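Local atomic coordinates of kallikrein-10 (Homo sapiens, PDB entry 5LPE), a protein that belongs to the kallikrein subfamily of trypsin-like serine peptidases, is a secreted zymogen-like enzyme inhibited by zinc, and has a tumour-suppressor role in breast and prostate cancer. Residues P156-C159 and E160-Y163; K222-S225 and W226-V230. All blocks are in the same frame, centred on the assembly; numbering follows the deposited sequence.

Interaction 1: P156-C159 and E160-Y163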
ATOM      1  N   PRO A 156      14.675  -8.184   8.297  1.00 51.03           N
ATOM      2  CA  PRO A 156      13.703  -8.541   9.343  1.00 56.52           C
ATOM      3  C   PRO A 156      14.380  -8.852  10.667  1.00 56.17           C
ATOM      4  O   PRO A 156      14.079  -9.846  11.332  1.00 66.12           O
ATOM      5  CB  PRO A 156      13.023  -9.794   8.766  1.00 55.71           C
ATOM      6  CG  PRO A 156      14.000 -10.348   7.736  1.00 54.56           C
ATOM      7  CD  PRO A 156      14.670  -9.146   7.176  1.00 57.35           C
ATOM      8  N   LYS A 157      15.289  -7.964  11.049  1.00 51.28           N
ATOM      9  CA  LYS A 157      16.233  -8.122  12.142  1.00 52.74           C
ATOM     10  C   LYS A 157      16.319  -6.805  12.896  1.00 49.43           C
ATOM     11  O   LYS A 157      16.000  -6.740  14.087  1.00 56.26           O
ATOM     12  CB  LYS A 157      17.605  -8.551  11.591  1.00 59.89           C
ATOM     13  CG  LYS A 157      17.640  -9.962  11.009  1.00 64.54           C
ATOM     14  CD  LYS A 157      18.348  -9.992   9.666  1.00 61.91           C
ATOM     15  CE  LYS A 157      19.787 -10.428   9.819  1.00 70.18           C
ATOM     16  NZ  LYS A 157      20.735  -9.305   9.628  1.00 66.00           N
ATOM     17  N   GLU A 158      16.759  -5.751  12.201  1.00 48.80           N
ATOM     18  CA  GLU A 158      16.889  -4.436  12.810  1.00 47.95           C
ATOM     19  C   GLU A 158      15.553  -3.711  12.917  1.00 44.70           C
ATOM     20  O   GLU A 158      15.507  -2.587  13.434  1.00 45.01           O
ATOM     21  CB  GLU A 158      17.906  -3.624  12.019  1.00 46.55           C
ATOM     22  CG  GLU A 158      18.513  -2.440  12.767  1.00 41.41           C
ATOM     23  CD  GLU A 158      18.166  -1.139  12.102  1.00 47.33           C
ATOM     24  OE1 GLU A 158      17.748  -1.187  10.928  1.00 55.68           O
ATOM     25  OE2 GLU A 158      18.287  -0.077  12.741  1.00 43.41           O
ATOM     26  N   CYS A 159      14.469  -4.327  12.440  1.00 38.55           N
ATOM     27  CA  CYS A 159      13.140  -3.887  12.834  1.00 38.06           C
ATOM     28  C   CYS A 159      12.715  -4.471  14.168  1.00 41.34           C
ATOM     29  O   CYS A 159      11.846  -3.898  14.835  1.00 39.75           O
ATOM     30  CB  CYS A 159      12.122  -4.260  11.767  1.00 41.45           C
ATOM     31  SG  CYS A 159      10.942  -2.955  11.481  1.00 46.14           S
ATOM     32  N   GLU A 160      13.310  -5.596  14.567  1.00 44.02           N
ATOM     33  CA  GLU A 160      13.118  -6.114  15.911  1.00 37.23           C
ATOM     34  C   GLU A 160      13.800  -5.222  16.939  1.00 39.88           C
ATOM     35  O   GLU A 160      13.470  -5.293  18.127  1.00 37.19           O
ATOM     36  CB  GLU A 160      13.653  -7.548  15.993  1.00 39.86           C
ATOM     37  CG  GLU A 160      12.937  -8.454  16.990  1.00 46.99           C
ATOM     38  CD  GLU A 160      13.484  -8.356  18.407  1.00 47.46           C
ATOM     39  OE1 GLU A 160      12.799  -8.841  19.332  1.00 47.03           O
ATOM     40  OE2 GLU A 160      14.593  -7.806  18.607  1.00 48.51           O
ATOM     41  N   VAL A 161      14.733  -4.378  16.495  1.00 38.16           N
ATOM     42  CA  VAL A 161      15.352  -3.402  17.379  1.00 33.42           C
ATOM     43  C   VAL A 161      14.370  -2.287  17.709  1.00 34.64           C
ATOM     44  O   VAL A 161      14.222  -1.892  18.871  1.00 38.50           O
ATOM     45  CB  VAL A 161      16.640  -2.863  16.733  1.00 42.72           C
ATOM     46  CG1 VAL A 161      17.022  -1.501  17.314  1.00 38.34           C
ATOM     47  CG2 VAL A 161      17.768  -3.862  16.916  1.00 43.00           C
ATOM     48  N   PHE A 162      13.669  -1.771  16.707  1.00 32.24           N
ATOM     49  CA  PHE A 162      12.719  -0.703  16.973  1.00 33.26           C
ATOM     50  C   PHE A 162      11.426  -1.221  17.578  1.00 34.31           C
ATOM     51  O   PHE A 162      10.748  -0.479  18.302  1.00 32.15           O
ATOM     52  CB  PHE A 162      12.415   0.054  15.695  1.00 36.13           C
ATOM     53  CG  PHE A 162      13.577   0.801  15.167  1.00 42.41           C
ATOM     54  CD1 PHE A 162      14.495   0.181  14.326  1.00 38.89           C
ATOM     55  CD2 PHE A 162      13.767   2.128  15.520  1.00 41.38           C
ATOM     56  CE1 PHE A 162      15.577   0.873  13.840  1.00 41.76           C
ATOM     57  CE2 PHE A 162      14.853   2.831  15.037  1.00 48.44           C
ATOM     58  CZ  PHE A 162      15.762   2.203  14.194  1.00 44.90           C
ATOM     59  N   TYR A 163      11.074  -2.473  17.295  1.00 31.48           N
ATOM     60  CA  TYR A 163       9.827  -3.083  17.753  1.00 34.74           C
ATOM     61  C   TYR A 163      10.137  -4.451  18.338  1.00 35.49           C
ATOM     62  O   TYR A 163       9.817  -5.484  17.738  1.00 35.01           O
ATOM     63  CB  TYR A 163       8.821  -3.195  16.607  1.00 33.43           C
ATOM     64  CG  TYR A 163       8.577  -1.894  15.886  1.00 31.13           C
ATOM     65  CD1 TYR A 163       7.847  -0.879  16.483  1.00 29.11           C
ATOM     66  CD2 TYR A 163       9.081  -1.676  14.613  1.00 30.49           C
ATOM     67  CE1 TYR A 163       7.626   0.312  15.837  1.00 25.25           C
ATOM     68  CE2 TYR A 163       8.859  -0.478  13.957  1.00 27.09           C
ATOM     69  CZ  TYR A 163       8.128   0.513  14.582  1.00 24.37           C
ATOM     70  OH  TYR A 163       7.888   1.718  13.957  1.00 23.41           O
TER
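Glu158 extends its CG anti to the backbone N (chi1 -160°) and then bends at chi2, while Phe162 swings CG away from its own carbonyl carbon (chi1 -67°); together these torsions set the carboxylate beside the ring. The setting is a short, weakly bonded helical turn after strand 147-153 of a trypsin-fold barrel. Glu158 OE2 lies 3.1 Å from Phe162 CE1, at the ring edge and near its plane, with the carboxylate turned 77° against the ring. The backbone Glu158 O lies at the same edge, in plane. Were Phe162 replaced by an alanine, Glu158 OE2 and Glu158 O would probably lose this aromatic edge, and the carboxylate would be freer to turn. Two backbone bonds close the turn: Glu160 N to Lys157 O at 3.0 Å, and Tyr163 N to Cys159 O at 2.9 Å. The Tyr163 ring carries Phe162 CB over one face, and its hydroxyl is hydrogen-bonded to Pro214 O. Cys159, joined to Cys173 by a disulfide, presents its sulfur in the plane of the Tyr163 ring, at its edge, where Cys159 SG stands 3.9 Å from Tyr163 CD2.

Interaction 2: K222-S225 and W226-V230; sequences KYMS and WINKV
Tyr223 and Ile227 meet one turn apart at the start of the C-terminal helix of the chymotrypsin fold, where Tyr223 holds the N-cap position. Ile227 N bonds to Tyr223 O at 3.0 Å, and the N-H...O angle of 167° makes this a straight bond. Ile227 CG1, turned anti to its own carbonyl carbon (chi1 -67°), comes back over the same oxygen, with Ile227 CG1 3.4 Å from Tyr223 O. This is the packed side: Ile227 rests on Leu40 of strand 38-41, Trp226 on Leu98 of strand 97-101, and the Tyr223 ring meets His76 edge-to-face, while Tyr223 OH is hydrogen-bonded to His94 ND1. Within the helix, Val230 CG1 lies over one face of the Trp226 indole, toward its rim. On the looser flank, Met224 bends at chi2 and chi3 to bring its methyl to the Asn228 amide, with Met224 CE 3.5 Å from Asn228 ND2. Their backbones are joined by a nearly straight bond from Asn228 N to Met224 O. Farther round, exposed Ser225 and Lys229 share a weak bond, Lys229 N to Ser225 O at 3.3 Å and only 130°. The chemistry is therefore divided: apolar and aromatic groups seat one flank on the barrel, while the outer flank relies chiefly on backbone bonds.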
ATOM      1  N   LYS A 222       4.923 -12.895  -0.577  1.00 25.99           N
ATOM      2  CA  LYS A 222       4.508 -14.066   0.184  1.00 24.90           C
ATOM      3  C   LYS A 222       3.023 -14.368   0.061  1.00 24.72           C
ATOM      4  O   LYS A 222       2.582 -15.410   0.554  1.00 27.62           O
ATOM      5  CB  LYS A 222       4.831 -13.885   1.675  1.00 28.87           C
ATOM      6  CG  LYS A 222       6.228 -13.340   1.972  1.00 32.13           C
ATOM      7  CD  LYS A 222       7.297 -14.235   1.383  1.00 34.84           C
ATOM      8  CE  LYS A 222       8.559 -14.190   2.206  1.00 35.94           C
ATOM      9  NZ  LYS A 222       9.548 -15.109   1.588  1.00 48.84           N
ATOM     10  N   TYR A 223       2.240 -13.450  -0.495  1.00 20.31           N
ATOM     11  CA  TYR A 223       0.792 -13.583  -0.592  1.00 21.45           C
ATOM     12  C   TYR A 223       0.280 -13.890  -2.000  1.00 20.54           C
ATOM     13  O   TYR A 223      -0.935 -13.887  -2.221  1.00 21.06           O
ATOM     14  CB  TYR A 223       0.135 -12.332   0.004  1.00 22.94           C
ATOM     15  CG  TYR A 223       0.350 -12.296   1.509  1.00 24.09           C
ATOM     16  CD1 TYR A 223       1.504 -11.755   2.052  1.00 19.77           C
ATOM     17  CD2 TYR A 223      -0.571 -12.869   2.384  1.00 28.15           C
ATOM     18  CE1 TYR A 223       1.722 -11.746   3.411  1.00 23.79           C
ATOM     19  CE2 TYR A 223      -0.358 -12.859   3.774  1.00 26.41           C
ATOM     20  CZ  TYR A 223       0.792 -12.292   4.271  1.00 24.96           C
ATOM     21  OH  TYR A 223       1.049 -12.271   5.620  1.00 29.05           O
ATOM     22  N   MET A 224       1.170 -14.127  -2.965  1.00 21.00           N
ATOM     23  CA  MET A 224       0.741 -14.222  -4.362  1.00 23.03           C
ATOM     24  C   MET A 224      -0.267 -15.351  -4.595  1.00 26.09           C
ATOM     25  O   MET A 224      -1.176 -15.212  -5.425  1.00 25.17           O
ATOM     26  CB  MET A 224       1.952 -14.393  -5.274  1.00 22.14           C
ATOM     27  CG  MET A 224       2.792 -13.142  -5.343  1.00 24.62           C
ATOM     28  SD  MET A 224       1.682 -11.771  -5.580  1.00 33.77           S
ATOM     29  CE  MET A 224       1.165 -12.073  -7.278  1.00 32.70           C
ATOM     30  N   SER A 225      -0.120 -16.475  -3.887  1.00 19.53           N
ATOM     31  CA  SER A 225      -1.076 -17.567  -4.039  1.00 21.03           C
ATOM     32  C   SER A 225      -2.493 -17.087  -3.785  1.00 24.68           C
ATOM     33  O   SER A 225      -3.395 -17.315  -4.598  1.00 27.38           O
ATOM     34  CB  SER A 225      -0.727 -18.718  -3.095  1.00 23.27           C
ATOM     35  OG  SER A 225       0.466 -19.369  -3.505  1.00 32.09           O
ATOM     36  N   TRP A 226      -2.706 -16.415  -2.652  1.00 27.95           N
ATOM     37  CA  TRP A 226      -4.034 -15.923  -2.301  1.00 24.59           C
ATOM     38  C   TRP A 226      -4.479 -14.809  -3.241  1.00 24.41           C
ATOM     39  O   TRP A 226      -5.610 -14.830  -3.724  1.00 26.03           O
ATOM     40  CB  TRP A 226      -4.046 -15.452  -0.841  1.00 20.53           C
ATOM     41  CG  TRP A 226      -5.308 -14.789  -0.415  1.00 23.24           C
ATOM     42  CD1 TRP A 226      -6.503 -15.394  -0.151  1.00 23.01           C
ATOM     43  CD2 TRP A 226      -5.508 -13.389  -0.178  1.00 23.76           C
ATOM     44  NE1 TRP A 226      -7.436 -14.459   0.225  1.00 28.22           N
ATOM     45  CE2 TRP A 226      -6.851 -13.218   0.217  1.00 26.80           C
ATOM     46  CE3 TRP A 226      -4.688 -12.267  -0.271  1.00 21.29           C
ATOM     47  CZ2 TRP A 226      -7.390 -11.968   0.511  1.00 22.31           C
ATOM     48  CZ3 TRP A 226      -5.229 -11.028   0.032  1.00 25.37           C
ATOM     49  CH2 TRP A 226      -6.567 -10.891   0.413  1.00 23.09           C
ATOM     50  N   ILE A 227      -3.599 -13.839  -3.533  1.00 26.46           N
ATOM     51  CA  ILE A 227      -4.008 -12.663  -4.308  1.00 28.21           C
ATOM     52  C   ILE A 227      -4.475 -13.066  -5.700  1.00 25.91           C
ATOM     53  O   ILE A 227      -5.480 -12.561  -6.208  1.00 26.13           O
ATOM     54  CB  ILE A 227      -2.868 -11.632  -4.384  1.00 19.59           C
ATOM     55  CG1 ILE A 227      -2.585 -11.051  -3.014  1.00 20.18           C
ATOM     56  CG2 ILE A 227      -3.231 -10.498  -5.348  1.00 19.57           C
ATOM     57  CD1 ILE A 227      -1.608  -9.916  -3.058  1.00 14.70           C
ATOM     58  N   ASN A 228      -3.753 -13.975  -6.339  1.00 26.54           N
ATOM     59  CA  ASN A 228      -4.162 -14.420  -7.659  1.00 33.55           C
ATOM     60  C   ASN A 228      -5.447 -15.224  -7.598  1.00 37.81           C
ATOM     61  O   ASN A 228      -6.207 -15.252  -8.576  1.00 40.48           O
ATOM     62  CB  ASN A 228      -3.035 -15.225  -8.303  1.00 34.32           C
ATOM     63  CG  ASN A 228      -1.990 -14.333  -8.926  1.00 36.84           C
ATOM     64  OD1 ASN A 228      -2.323 -13.314  -9.537  1.00 31.14           O
ATOM     65  ND2 ASN A 228      -0.716 -14.693  -8.761  1.00 37.49           N
ATOM     66  N   LYS A 229      -5.721 -15.852  -6.457  1.00 33.88           N
ATOM     67  CA  LYS A 229      -6.883 -16.721  -6.359  1.00 34.34           C
ATOM     68  C   LYS A 229      -8.175 -15.931  -6.175  1.00 33.14           C
ATOM     69  O   LYS A 229      -9.190 -16.273  -6.789  1.00 48.50           O
ATOM     70  CB  LYS A 229      -6.695 -17.735  -5.230  1.00 38.27           C
ATOM     71  CG  LYS A 229      -7.841 -18.729  -5.125  1.00 48.93           C
ATOM     72  CD  LYS A 229      -7.428 -19.989  -4.389  1.00 56.46           C
ATOM     73  CE  LYS A 229      -7.649 -19.883  -2.876  1.00 60.29           C
ATOM     74  NZ  LYS A 229      -6.880 -20.952  -2.160  1.00 55.77           N
ATOM     75  N   VAL A 230      -8.177 -14.871  -5.366  1.00 25.34           N
ATOM     76  CA  VAL A 230      -9.430 -14.130  -5.215  1.00 33.51           C
ATOM     77  C   VAL A 230      -9.675 -13.251  -6.437  1.00 34.47           C
ATOM     78  O   VAL A 230     -10.809 -13.135  -6.914  1.00 30.36           O
ATOM     79  CB  VAL A 230      -9.486 -13.326  -3.885  1.00 24.48           C
ATOM     80  CG1 VAL A 230      -8.288 -13.583  -2.992  1.00 26.50           C
ATOM     81  CG2 VAL A 230      -9.668 -11.863  -4.112  1.00 24.06           C
TER

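Interactions 1 and 2 lie in series along one peptidase chain, their centres 27 Å apart and their nearest atoms about 9 Å apart, so they do not touch. Interaction 1 is a surface turn tied to the second barrel, whereas interaction 2 is partly buried and lays the C-terminal helix against strands 38-41 and 97-101 of the first. Neither binds the metal: the side chain of Tyr163 is about 13 Å from the zinc ion and that of Tyr223 about 11 Å. Zinc is held by His44, Asp92 and Asp95; by similarity His44 and Asp95 belong to the charge relay system, and the Tyr223 side chain lies about 7 Å from that of Asp95.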